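Local coordinates for protein adenylyltransferase and sulfurtransferase uba4 (Chaetomium thermophilum, PDB 6YUB) that probably adenylates the C-terminal glycine of ubiquitin-like sulfur-carrier proteins and then transfers sulfur to it, serving tRNA wobble thiolation and molybdenum cofactor synthesis, at residues A[4-9]-A[23-28]; A[389-394]-A[417-422]; A[162-167]-A[248-253]; A[207-212]-A[253-258]. One frame throughout, in Å; residues are numbered along the deposited sequence.

Interaction 1: A[4-9]-A[23-28]; sequences KSLSKE and MGKEGQ
Leu6 and Lys25 extend from opposite segments until their ends meet, and they supply most of the 183 Å² buried between residues 4-9 and 23-28. Lys25 stands in the first turn of helix 24-32. Its CG is anti to the backbone N (chi1 -169°), and the chain runs out straight until it bends at its last torsion (chi4 86°). That shape lays the methylene chain along one branch of Leu6: CD2 lies 4.0 Å from Lys25 CD and 3.5 Å from Lys25 CE. Closer to the helix, Leu6 CD2 and Lys25 CG are modelled at 3.3 Å, tighter than ordinary van der Waals contact, so that distance is doubtful. The bend brings the ammonium group over the loop backbone, with NZ 3.5 Å from Leu6 N and 3.7 Å from Ser5 OG. Neither approach qualifies as a bond, and the grip is essentially apolar.

The other branch of Leu6 points deeper, where CD1 comes within 4.5 Å of Gln28 CG. Gln28 OE1 is bonded to Gln17 and NE2 to the carbonyl of Ala55, which holds the amide end of the chain in place. Leu29 and Met32 on the same helix and Ile11 on helix 8-18 also touch Leu6, so Leu6 lies against both helices. Ser7 is the N-cap of helix 8-18: its OG caps a backbone N just beyond the segment and its N bonds Glu10 OE1, consistent with a capping box. The whole is an N-terminal arm folded onto two helices, ahead of the first strand of the ThiF-family domain.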
loop_
_atom_site.group_PDB
_atom_site.type_symbol
_atom_site.label_atom_id
_atom_site.label_comp_id
_atom_site.label_asym_id
_atom_site.label_seq_id
_atom_site.Cartn_x
_atom_site.Cartn_y
_atom_site.Cartn_z
ATOM N N LYS A 4 -26.009 -3.430 -17.574
ATOM C CA LYS A 4 -26.530 -2.187 -17.026
ATOM C C LYS A 4 -27.256 -2.343 -15.698
ATOM O O LYS A 4 -27.639 -1.328 -15.106
ATOM C CB LYS A 4 -27.486 -1.529 -18.035
ATOM C CG LYS A 4 -26.806 -1.017 -19.298
ATOM C CD LYS A 4 -27.736 -1.093 -20.503
ATOM C CE LYS A 4 -27.698 -2.470 -21.156
ATOM N NZ LYS A 4 -26.827 -2.493 -22.368
ATOM N N SER A 5 -27.455 -3.565 -15.209
ATOM C CA SER A 5 -28.168 -3.784 -13.959
ATOM C C SER A 5 -27.525 -4.941 -13.208
ATOM O O SER A 5 -26.739 -5.714 -13.763
ATOM C CB SER A 5 -29.656 -4.064 -14.203
ATOM O OG SER A 5 -30.391 -3.973 -12.995
ATOM N N LEU A 6 -27.872 -5.055 -11.928
ATOM C CA LEU A 6 -27.337 -6.089 -11.055
ATOM C C LEU A 6 -28.407 -7.131 -10.752
ATOM O O LEU A 6 -29.585 -6.798 -10.587
ATOM C CB LEU A 6 -26.825 -5.495 -9.739
ATOM C CG LEU A 6 -25.468 -4.795 -9.729
ATOM C CD1 LEU A 6 -24.356 -5.755 -10.127
ATOM C CD2 LEU A 6 -25.477 -3.583 -10.644
ATOM N N SER A 7 -27.988 -8.389 -10.674
ATOM C CA SER A 7 -28.867 -9.466 -10.252
ATOM C C SER A 7 -28.850 -9.580 -8.729
ATOM O O SER A 7 -28.080 -8.911 -8.035
ATOM C CB SER A 7 -28.448 -10.788 -10.889
ATOM O OG SER A 7 -27.349 -11.357 -10.202
ATOM N N LYS A 8 -29.714 -10.453 -8.205
ATOM C CA LYS A 8 -29.769 -10.656 -6.761
ATOM C C LYS A 8 -28.474 -11.269 -6.243
ATOM O O LYS A 8 -28.000 -10.909 -5.159
ATOM C CB LYS A 8 -30.963 -11.542 -6.404
ATOM N N GLU A 9 -27.887 -12.200 -7.000
ATOM C CA GLU A 9 -26.644 -12.828 -6.570
ATOM C C GLU A 9 -25.501 -11.821 -6.533
ATOM O O GLU A 9 -24.689 -11.827 -5.601
ATOM C CB GLU A 9 -26.299 -13.993 -7.497
ATOM N N MET A 23 -17.918 4.234 -5.042
ATOM C CA MET A 23 -18.099 2.946 -5.750
ATOM C C MET A 23 -19.539 2.768 -6.215
ATOM O O MET A 23 -19.813 3.087 -7.350
ATOM C CB MET A 23 -17.722 1.741 -4.882
ATOM C CG MET A 23 -17.858 0.390 -5.578
ATOM S SD MET A 23 -16.720 0.071 -6.949
ATOM C CE MET A 23 -15.168 0.080 -6.074
ATOM N N GLY A 24 -20.431 2.345 -5.339
ATOM C CA GLY A 24 -21.833 2.221 -5.671
ATOM C C GLY A 24 -22.087 1.257 -6.823
ATOM O O GLY A 24 -21.225 0.496 -7.258
ATOM N N LYS A 25 -23.328 1.312 -7.311
ATOM C CA LYS A 25 -23.722 0.475 -8.439
ATOM C C LYS A 25 -22.958 0.860 -9.699
ATOM O O LYS A 25 -22.569 -0.010 -10.488
ATOM C CB LYS A 25 -25.229 0.591 -8.669
ATOM C CG LYS A 25 -25.805 -0.420 -9.650
ATOM C CD LYS A 25 -27.144 0.064 -10.202
ATOM C CE LYS A 25 -27.780 -0.948 -11.149
ATOM N NZ LYS A 25 -28.599 -1.970 -10.434
ATOM N N GLU A 26 -22.731 2.160 -9.904
ATOM C CA GLU A 26 -22.028 2.617 -11.098
ATOM C C GLU A 26 -20.584 2.128 -11.099
ATOM O O GLU A 26 -20.082 1.642 -12.121
ATOM C CB GLU A 26 -22.089 4.142 -11.177
ATOM C CG GLU A 26 -21.772 4.724 -12.546
ATOM C CD GLU A 26 -22.612 4.113 -13.654
ATOM O OE1 GLU A 26 -22.025 3.484 -14.563
ATOM O OE2 GLU A 26 -23.853 4.247 -13.608
ATOM N N GLY A 27 -19.899 2.244 -9.960
ATOM C CA GLY A 27 -18.543 1.739 -9.875
ATOM C C GLY A 27 -18.468 0.236 -10.065
ATOM O O GLY A 27 -17.517 -0.278 -10.658
ATOM N N GLN A 28 -19.472 -0.490 -9.570
ATOM C CA GLN A 28 -19.463 -1.943 -9.700
ATOM C C GLN A 28 -19.663 -2.362 -11.152
ATOM O O GLN A 28 -18.939 -3.222 -11.665
ATOM C CB GLN A 28 -20.536 -2.556 -8.804
ATOM C CG GLN A 28 -20.446 -4.070 -8.690
ATOM C CD GLN A 28 -19.130 -4.533 -8.101
ATOM O OE1 GLN A 28 -18.724 -4.081 -7.030
ATOM N NE2 GLN A 28 -18.449 -5.425 -8.803
#

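Interaction 2: A[389-394]-A[417-422]; sequences APIVVV and GKRKIM
Ile391 uses both of its backbone polar atoms against residues 417-422. Its N donates to Lys420 O at 2.9 Å, from within the carbonyl plane. Its O accepts from Met422 N at 2.8 Å, an almost straight bond with 171° at the hydrogen. Val393 N donates to Met422 O at 2.7 Å, tilted out of the carbonyl plane and more bent at 151°. One residue straddling two on the next strand is the parallel pattern, and the bridges Ile391-Ile421 and Val392-Met422 confirm the register. The alternate residues Pro390, Val392 and Val394 turn their backbone bonds the other way, to Ile336 and Leu338.

Arg419 carries the side-chain polar contact. Ala389 O lies at the edge of its guanidinium, in plane, but the bond from NH1 is weak at 3.5 Å; NE donates to Leu413 O and NH2 is also satisfied outside the two segments, so NH1 is not the main hold. Ile391 CD1 packs on Arg419 CD at 3.9 Å. On the opposite face Val392 CG2 meets Met422 CE, also at 3.9 Å. Helix 401-410, touching Val393 and Ile421, links the strands in a beta-alpha-beta unit inside the parallel sheet of the rhodanese-like domain.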
loop_
_atom_site.group_PDB
_atom_site.type_symbol
_atom_site.label_atom_id
_atom_site.label_comp_id
_atom_site.label_asym_id
_atom_site.label_seq_id
_atom_site.Cartn_x
_atom_site.Cartn_y
_atom_site.Cartn_z
ATOM N N ALA A 389 12.501 32.452 -4.301
ATOM C CA ALA A 389 11.836 32.487 -3.003
ATOM C C ALA A 389 10.639 31.547 -2.986
ATOM O O ALA A 389 9.632 31.819 -3.649
ATOM C CB ALA A 389 11.393 33.918 -2.673
ATOM N N PRO A 390 10.694 30.446 -2.235
ATOM C CA PRO A 390 9.575 29.494 -2.260
ATOM C C PRO A 390 8.272 30.133 -1.808
ATOM O O PRO A 390 8.255 31.115 -1.062
ATOM C CB PRO A 390 10.016 28.389 -1.287
ATOM C CG PRO A 390 11.499 28.537 -1.168
ATOM C CD PRO A 390 11.781 30.000 -1.339
ATOM N N ILE A 391 7.168 29.557 -2.275
ATOM C CA ILE A 391 5.826 29.944 -1.856
ATOM C C ILE A 391 5.150 28.714 -1.267
ATOM O O ILE A 391 5.153 27.643 -1.887
ATOM C CB ILE A 391 4.999 30.514 -3.022
ATOM C CG1 ILE A 391 5.616 31.822 -3.521
ATOM C CG2 ILE A 391 3.553 30.729 -2.590
ATOM C CD1 ILE A 391 4.992 32.350 -4.803
ATOM N N VAL A 392 4.578 28.867 -0.076
ATOM C CA VAL A 392 3.861 27.793 0.602
ATOM C C VAL A 392 2.414 28.226 0.778
ATOM O O VAL A 392 2.146 29.312 1.308
ATOM C CB VAL A 392 4.498 27.450 1.961
ATOM C CG1 VAL A 392 3.778 26.268 2.601
ATOM C CG2 VAL A 392 5.985 27.160 1.793
ATOM N N VAL A 393 1.489 27.379 0.337
ATOM C CA VAL A 393 0.058 27.646 0.428
ATOM C C VAL A 393 -0.533 26.731 1.487
ATOM O O VAL A 393 -0.111 25.577 1.627
ATOM C CB VAL A 393 -0.645 27.435 -0.929
ATOM C CG1 VAL A 393 -2.135 27.732 -0.806
ATOM C CG2 VAL A 393 -0.000 28.306 -2.003
ATOM N N VAL A 394 -1.507 27.245 2.233
ATOM C CA VAL A 394 -2.218 26.463 3.236
ATOM C C VAL A 394 -3.670 26.916 3.261
ATOM O O VAL A 394 -3.959 28.117 3.196
ATOM C CB VAL A 394 -1.574 26.603 4.632
ATOM C CG1 VAL A 394 -1.802 28.007 5.190
ATOM C CG2 VAL A 394 -2.124 25.542 5.581
ATOM N N GLY A 417 10.534 27.022 -13.035
ATOM C CA GLY A 417 10.934 25.924 -12.184
ATOM C C GLY A 417 12.006 26.251 -11.170
ATOM O O GLY A 417 12.358 25.380 -10.364
ATOM N N LYS A 418 12.539 27.472 -11.183
ATOM C CA LYS A 418 13.535 27.867 -10.200
ATOM C C LYS A 418 12.924 28.174 -8.840
ATOM O O LYS A 418 13.638 28.139 -7.832
ATOM C CB LYS A 418 14.308 29.093 -10.697
ATOM N N ARG A 419 11.626 28.463 -8.789
ATOM C CA ARG A 419 10.942 28.842 -7.557
ATOM C C ARG A 419 9.947 27.748 -7.195
ATOM O O ARG A 419 8.977 27.520 -7.925
ATOM C CB ARG A 419 10.237 30.188 -7.720
ATOM C CG ARG A 419 9.916 30.880 -6.408
ATOM C CD ARG A 419 8.474 31.344 -6.356
ATOM N NE ARG A 419 8.166 32.349 -7.369
ATOM C CZ ARG A 419 8.579 33.611 -7.323
ATOM N NH1 ARG A 419 9.337 34.025 -6.318
ATOM N NH2 ARG A 419 8.244 34.456 -8.287
ATOM N N LYS A 420 10.183 27.077 -6.071
ATOM C CA LYS A 420 9.263 26.050 -5.609
ATOM C C LYS A 420 7.972 26.678 -5.099
ATOM O O LYS A 420 7.990 27.679 -4.378
ATOM C CB LYS A 420 9.904 25.214 -4.502
ATOM C CG LYS A 420 11.040 24.324 -4.970
ATOM C CD LYS A 420 11.489 23.374 -3.867
ATOM C CE LYS A 420 12.517 22.380 -4.386
ATOM N NZ LYS A 420 13.599 22.124 -3.394
ATOM N N ILE A 421 6.845 26.081 -5.478
ATOM C CA ILE A 421 5.528 26.486 -4.994
ATOM C C ILE A 421 4.870 25.232 -4.435
ATOM O O ILE A 421 4.578 24.291 -5.186
ATOM C CB ILE A 421 4.666 27.123 -6.085
ATOM C CG1 ILE A 421 5.435 28.271 -6.748
ATOM C CG2 ILE A 421 3.350 27.626 -5.501
ATOM C CD1 ILE A 421 4.578 29.184 -7.601
ATOM N N MET A 422 4.625 25.218 -3.126
ATOM C CA MET A 422 4.112 24.044 -2.442
ATOM C C MET A 422 2.844 24.398 -1.679
ATOM O O MET A 422 2.538 25.571 -1.445
ATOM C CB MET A 422 5.146 23.468 -1.461
ATOM C CG MET A 422 6.590 23.683 -1.875
ATOM S SD MET A 422 7.751 22.846 -0.777
ATOM C CE MET A 422 7.406 23.654 0.783
#

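Interaction 3: A[162-167]-A[248-253]; sequences QLIVLN and PTLLIY
Leu250 wedges its CD1 methyl between alternate side chains of the facing strand, 4.1 Å from Gln162 CB and the same distance from Ile164 CB. Its CG is anti to the backbone N (chi1 174°), which turns the end of the chain toward the facing strand, where CD1 is also 3.8 Å from Leu163 O. Leu250 has more surface buried here than any other residue, 59 Å².

Gln162 and Leu163 follow with 57 Å² each. Gln162 CG sits between the backbone N and the carbonyl carbon (chi1 68°), and the rest of the chain is extended, so that CB, CD and OE1 all pass by Leu250 CD1. The methylene carbon CB approaches Leu251 O at 3.4 Å, while Tyr184 and Phe188 add further packing on this face.

Leu163 points to the other face and contributes the polar part. Its N donates to Leu251 O at 3.0 Å, and its O accepts from Leu251 N at 2.9 Å, the classic reciprocal bonds of an antiparallel hydrogen-bonded pair. The CB atoms of these two leucines are 4.3 Å apart, and helix 207-227 covers Leu163 through Met213 and Ala216. Gln162 and Ile252 form the adjacent non-hydrogen-bonded pair. Thr249, whose CB points away from the facing strand, bonds through OG1 to Ile262 O of the neighbouring subunit. The N-to-C directions of strands 162-166 and 249-253 are 165° apart, as expected of the antiparallel strands that extend the mixed sheet of a ThiF-family, Rossmann-like adenylation domain.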
loop_
_atom_site.group_PDB
_atom_site.type_symbol
_atom_site.label_atom_id
_atom_site.label_comp_id
_atom_site.label_asym_id
_atom_site.label_seq_id
_atom_site.Cartn_x
_atom_site.Cartn_y
_atom_site.Cartn_z
ATOM N N GLN A 162 8.734 -1.687 -6.523
ATOM C CA GLN A 162 8.246 -0.406 -7.012
ATOM C C GLN A 162 6.944 -0.588 -7.777
ATOM O O GLN A 162 6.588 -1.693 -8.200
ATOM C CB GLN A 162 9.294 0.286 -7.905
ATOM C CG GLN A 162 9.566 -0.403 -9.234
ATOM C CD GLN A 162 10.617 0.324 -10.059
ATOM O OE1 GLN A 162 11.518 0.962 -9.513
ATOM N NE2 GLN A 162 10.502 0.236 -11.380
ATOM N N LEU A 163 6.237 0.526 -7.952
ATOM C CA LEU A 163 4.944 0.558 -8.622
ATOM C C LEU A 163 4.768 1.940 -9.231
ATOM O O LEU A 163 5.130 2.944 -8.611
ATOM C CB LEU A 163 3.801 0.265 -7.644
ATOM C CG LEU A 163 2.366 0.284 -8.169
ATOM C CD1 LEU A 163 1.943 -1.102 -8.593
ATOM C CD2 LEU A 163 1.410 0.826 -7.114
ATOM N N ILE A 164 4.205 1.992 -10.435
ATOM C CA ILE A 164 3.949 3.273 -11.081
ATOM C C ILE A 164 2.877 3.086 -12.141
ATOM O O ILE A 164 2.813 2.050 -12.811
ATOM C CB ILE A 164 5.254 3.864 -11.674
ATOM C CG1 ILE A 164 4.995 5.262 -12.233
ATOM C CG2 ILE A 164 5.816 2.957 -12.758
ATOM C CD1 ILE A 164 6.245 6.107 -12.347
ATOM N N VAL A 165 2.027 4.100 -12.280
ATOM C CA VAL A 165 0.985 4.138 -13.301
ATOM C C VAL A 165 1.490 4.991 -14.455
ATOM O O VAL A 165 1.895 6.145 -14.254
ATOM C CB VAL A 165 -0.331 4.697 -12.737
ATOM C CG1 VAL A 165 -1.380 4.802 -13.837
ATOM C CG2 VAL A 165 -0.831 3.824 -11.588
ATOM N N LEU A 166 1.461 4.428 -15.663
ATOM C CA LEU A 166 2.062 5.051 -16.833
ATOM C C LEU A 166 1.036 5.232 -17.941
ATOM O O LEU A 166 0.105 4.433 -18.090
ATOM C CB LEU A 166 3.228 4.202 -17.358
ATOM C CG LEU A 166 4.361 3.935 -16.366
ATOM C CD1 LEU A 166 5.247 2.806 -16.864
ATOM C CD2 LEU A 166 5.169 5.199 -16.145
ATOM N N ASN A 167 1.227 6.290 -18.728
ATOM C CA ASN A 167 0.420 6.550 -19.920
ATOM C C ASN A 167 -1.073 6.474 -19.605
ATOM O O ASN A 167 -1.856 5.841 -20.315
ATOM C CB ASN A 167 0.789 5.580 -21.044
ATOM C CG ASN A 167 0.204 5.985 -22.380
ATOM O OD1 ASN A 167 0.158 7.165 -22.721
ATOM N ND2 ASN A 167 -0.254 4.998 -23.147
ATOM N N PRO A 248 2.740 10.942 -12.562
ATOM C CA PRO A 248 2.417 9.874 -11.611
ATOM C C PRO A 248 3.482 9.734 -10.537
ATOM O O PRO A 248 4.565 10.321 -10.597
ATOM C CB PRO A 248 2.345 8.624 -12.494
ATOM C CG PRO A 248 3.300 8.921 -13.611
ATOM C CD PRO A 248 3.195 10.409 -13.863
ATOM N N THR A 249 3.150 8.926 -9.537
ATOM C CA THR A 249 4.021 8.675 -8.401
ATOM C C THR A 249 4.758 7.356 -8.584
ATOM O O THR A 249 4.168 6.352 -8.991
ATOM C CB THR A 249 3.211 8.635 -7.103
ATOM O OG1 THR A 249 2.530 9.884 -6.916
ATOM C CG2 THR A 249 4.116 8.373 -5.913
ATOM N N LEU A 250 6.051 7.364 -8.281
ATOM C CA LEU A 250 6.856 6.147 -8.242
ATOM C C LEU A 250 6.901 5.687 -6.787
ATOM O O LEU A 250 7.611 6.272 -5.959
ATOM C CB LEU A 250 8.254 6.386 -8.792
ATOM C CG LEU A 250 9.200 5.189 -8.660
ATOM C CD1 LEU A 250 8.668 3.984 -9.440
ATOM C CD2 LEU A 250 10.611 5.544 -9.124
ATOM N N LEU A 251 6.129 4.653 -6.471
ATOM C CA LEU A 251 6.126 4.092 -5.128
ATOM C C LEU A 251 7.289 3.121 -4.989
ATOM O O LEU A 251 7.522 2.288 -5.872
ATOM C CB LEU A 251 4.803 3.388 -4.846
ATOM C CG LEU A 251 4.601 2.889 -3.415
ATOM C CD1 LEU A 251 4.603 4.050 -2.432
ATOM C CD2 LEU A 251 3.307 2.095 -3.314
ATOM N N ILE A 252 8.030 3.238 -3.892
ATOM C CA ILE A 252 9.156 2.358 -3.599
ATOM C C ILE A 252 8.973 1.830 -2.186
ATOM O O ILE A 252 8.893 2.613 -1.231
ATOM C CB ILE A 252 10.506 3.076 -3.738
ATOM C CG1 ILE A 252 10.728 3.518 -5.186
ATOM C CG2 ILE A 252 11.641 2.161 -3.291
ATOM C CD1 ILE A 252 11.732 4.631 -5.335
ATOM N N TYR A 253 8.896 0.509 -2.053
ATOM C CA TYR A 253 8.742 -0.156 -0.762
ATOM C C TYR A 253 10.075 -0.807 -0.417
ATOM O O TYR A 253 10.476 -1.789 -1.054
ATOM C CB TYR A 253 7.604 -1.172 -0.814
ATOM C CG TYR A 253 7.471 -2.029 0.421
ATOM C CD1 TYR A 253 7.360 -1.458 1.681
ATOM C CD2 TYR A 253 7.439 -3.415 0.325
ATOM C CE1 TYR A 253 7.234 -2.243 2.812
ATOM C CE2 TYR A 253 7.312 -4.207 1.446
ATOM C CZ TYR A 253 7.209 -3.617 2.688
ATOM O OH TYR A 253 7.083 -4.403 3.808
#

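Interaction 4: A[207-212]-A[253-258]; sequences GPVVGM and YTYDLN
The N-terminal turns of helix 207-227 pack against the end of strand 249-254 in the ThiF-family domain, and the contact includes a Met-aromatic pair, Met212 on Tyr253. Met212 crosses the ring at about a right angle. Its CE methyl lies over one face, 4.2 Å from the centroid and 28° off the normal, which makes a CH-pi contact. The sulfur SD is farther, 5.1 Å from the centroid of the Tyr253 ring, but almost straight above it. Bends at chi2 and chi3 fold the methionine so that CG and CE both rest on the ring, CG nearer its rim.

Val209 meets the same ring differently: its CA lies in the ring plane at the edge, 3.9 Å from Tyr253 CE2. The isopropyl group divides its two branches between the tyrosines. CG1, anti to the backbone N (chi1 -172°), approaches Tyr253 CD2 at 4.1 Å, whereas CG2 packs on Tyr255 CB at 3.6 Å. Pro208 CB approaches the Tyr255 ring obliquely, 4.5 Å from CE1.

Tyr253 also stacks with Phe266 of the adjoining strand, and Val210, on the helix side turned from this contact, touches Arg75 and Asp132, both predicted to bind ATP. After Tyr255 comes an Asx turn, with Asp256 OD1 accepting from Asn258 N. All five touching residues are buried, no polar pair is bonded across the segments and the closest meetings are mainly carbon on carbon. Dispersion and shape therefore hold the helix to the strand end and the loop that follows, while Tyr255 OH bonds Gly220 O of the neighbouring subunit.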
loop_
_atom_site.group_PDB
_atom_site.type_symbol
_atom_site.label_atom_id
_atom_site.label_comp_id
_atom_site.label_asym_id
_atom_site.label_seq_id
_atom_site.Cartn_x
_atom_site.Cartn_y
_atom_site.Cartn_z
ATOM N N GLY A 207 8.613 -12.670 0.096
ATOM C CA GLY A 207 7.224 -12.718 -0.295
ATOM C C GLY A 207 6.464 -11.432 -0.039
ATOM O O GLY A 207 5.760 -10.914 -0.913
ATOM N N PRO A 208 6.576 -10.899 1.181
ATOM C CA PRO A 208 5.851 -9.647 1.482
ATOM C C PRO A 208 6.159 -8.521 0.513
ATOM O O PRO A 208 5.266 -7.735 0.179
ATOM C CB PRO A 208 6.301 -9.319 2.914
ATOM C CG PRO A 208 6.681 -10.640 3.507
ATOM C CD PRO A 208 7.276 -11.440 2.361
ATOM N N VAL A 209 7.406 -8.418 0.044
ATOM C CA VAL A 209 7.776 -7.311 -0.837
ATOM C C VAL A 209 6.989 -7.395 -2.139
ATOM O O VAL A 209 6.294 -6.452 -2.533
ATOM C CB VAL A 209 9.292 -7.312 -1.098
ATOM C CG1 VAL A 209 9.703 -6.053 -1.858
ATOM C CG2 VAL A 209 10.069 -7.419 0.202
ATOM N N VAL A 210 7.087 -8.537 -2.829
ATOM C CA VAL A 210 6.390 -8.692 -4.102
ATOM C C VAL A 210 4.881 -8.740 -3.879
ATOM O O VAL A 210 4.104 -8.223 -4.692
ATOM C CB VAL A 210 6.907 -9.945 -4.834
ATOM C CG1 VAL A 210 6.293 -11.214 -4.247
ATOM C CG2 VAL A 210 6.631 -9.841 -6.324
ATOM N N GLY A 211 4.442 -9.347 -2.774
ATOM C CA GLY A 211 3.023 -9.344 -2.462
ATOM C C GLY A 211 2.472 -7.946 -2.268
ATOM O O GLY A 211 1.365 -7.635 -2.717
ATOM N N MET A 212 3.241 -7.078 -1.596
ATOM C CA MET A 212 2.808 -5.701 -1.394
ATOM C C MET A 212 2.549 -5.006 -2.724
ATOM O O MET A 212 1.469 -4.448 -2.944
ATOM C CB MET A 212 3.866 -4.937 -0.596
ATOM C CG MET A 212 3.432 -3.548 -0.171
ATOM S SD MET A 212 2.331 -3.601 1.253
ATOM C CE MET A 212 3.472 -4.195 2.504
ATOM N N TYR A 253 8.896 0.509 -2.053
ATOM C CA TYR A 253 8.742 -0.156 -0.762
ATOM C C TYR A 253 10.075 -0.807 -0.417
ATOM O O TYR A 253 10.476 -1.789 -1.054
ATOM C CB TYR A 253 7.604 -1.172 -0.814
ATOM C CG TYR A 253 7.471 -2.029 0.421
ATOM C CD1 TYR A 253 7.360 -1.458 1.681
ATOM C CD2 TYR A 253 7.439 -3.415 0.325
ATOM C CE1 TYR A 253 7.234 -2.243 2.812
ATOM C CE2 TYR A 253 7.312 -4.207 1.446
ATOM C CZ TYR A 253 7.209 -3.617 2.688
ATOM O OH TYR A 253 7.083 -4.403 3.808
ATOM N N THR A 254 10.761 -0.256 0.580
ATOM C CA THR A 254 12.062 -0.752 1.013
ATOM C C THR A 254 11.868 -1.650 2.231
ATOM O O THR A 254 11.313 -1.216 3.244
ATOM C CB THR A 254 13.004 0.405 1.345
ATOM O OG1 THR A 254 13.144 1.260 0.202
ATOM C CG2 THR A 254 14.372 -0.120 1.755
ATOM N N TYR A 255 12.339 -2.889 2.130
ATOM C CA TYR A 255 12.140 -3.915 3.152
ATOM C C TYR A 255 13.504 -4.284 3.725
ATOM O O TYR A 255 14.271 -5.026 3.104
ATOM C CB TYR A 255 11.426 -5.129 2.553
ATOM C CG TYR A 255 11.056 -6.209 3.542
ATOM C CD1 TYR A 255 9.872 -6.140 4.267
ATOM C CD2 TYR A 255 11.880 -7.311 3.737
ATOM C CE1 TYR A 255 9.524 -7.133 5.167
ATOM C CE2 TYR A 255 11.542 -8.304 4.635
ATOM C CZ TYR A 255 10.361 -8.210 5.347
ATOM O OH TYR A 255 10.029 -9.200 6.241
ATOM N N ASP A 256 13.801 -3.762 4.912
ATOM C CA ASP A 256 15.058 -4.010 5.608
ATOM C C ASP A 256 14.789 -4.955 6.771
ATOM O O ASP A 256 14.073 -4.596 7.711
ATOM C CB ASP A 256 15.670 -2.698 6.103
ATOM C CG ASP A 256 16.937 -2.907 6.914
ATOM O OD1 ASP A 256 17.445 -4.048 6.976
ATOM O OD2 ASP A 256 17.431 -1.917 7.496
ATOM N N LEU A 257 15.376 -6.151 6.712
ATOM C CA LEU A 257 15.085 -7.182 7.697
ATOM C C LEU A 257 15.478 -6.777 9.112
ATOM O O LEU A 257 15.014 -7.405 10.073
ATOM C CB LEU A 257 15.802 -8.480 7.319
ATOM C CG LEU A 257 15.222 -9.243 6.133
ATOM C CD1 LEU A 257 16.195 -10.306 5.642
ATOM C CD2 LEU A 257 13.888 -9.884 6.511
ATOM N N ASN A 258 16.312 -5.746 9.268
ATOM C CA ASN A 258 16.811 -5.346 10.577
ATOM C C ASN A 258 16.240 -4.005 11.034
ATOM O O ASN A 258 16.881 -3.281 11.800
ATOM C CB ASN A 258 18.340 -5.289 10.567
ATOM C CG ASN A 258 18.933 -5.281 11.962
ATOM O OD1 ASN A 258 18.419 -5.935 12.871
ATOM N ND2 ASN A 258 20.018 -4.530 12.141
#

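How the interactions relate
From the N terminus, interaction 1 closes first, bringing the arm before helix 8-18 onto helix 24-32 after a short helical loop. Interaction 3 opens next at 162-167, and interaction 4 opens at 207-212 before 248-253 returns to close interaction 3. Residues 253-258 then close interaction 4, so these two cross and share Tyr253 on strand 249-254; their centres are about 16 Å apart. Together they tie two neighbouring strands of the mixed sheet to helix 207-227. Interaction 2 follows in series in the rhodanese-like range, closing a single beta-alpha-beta loop. Its centre lies about 44 Å from that of interaction 1, on the opposite side of the chain's centre.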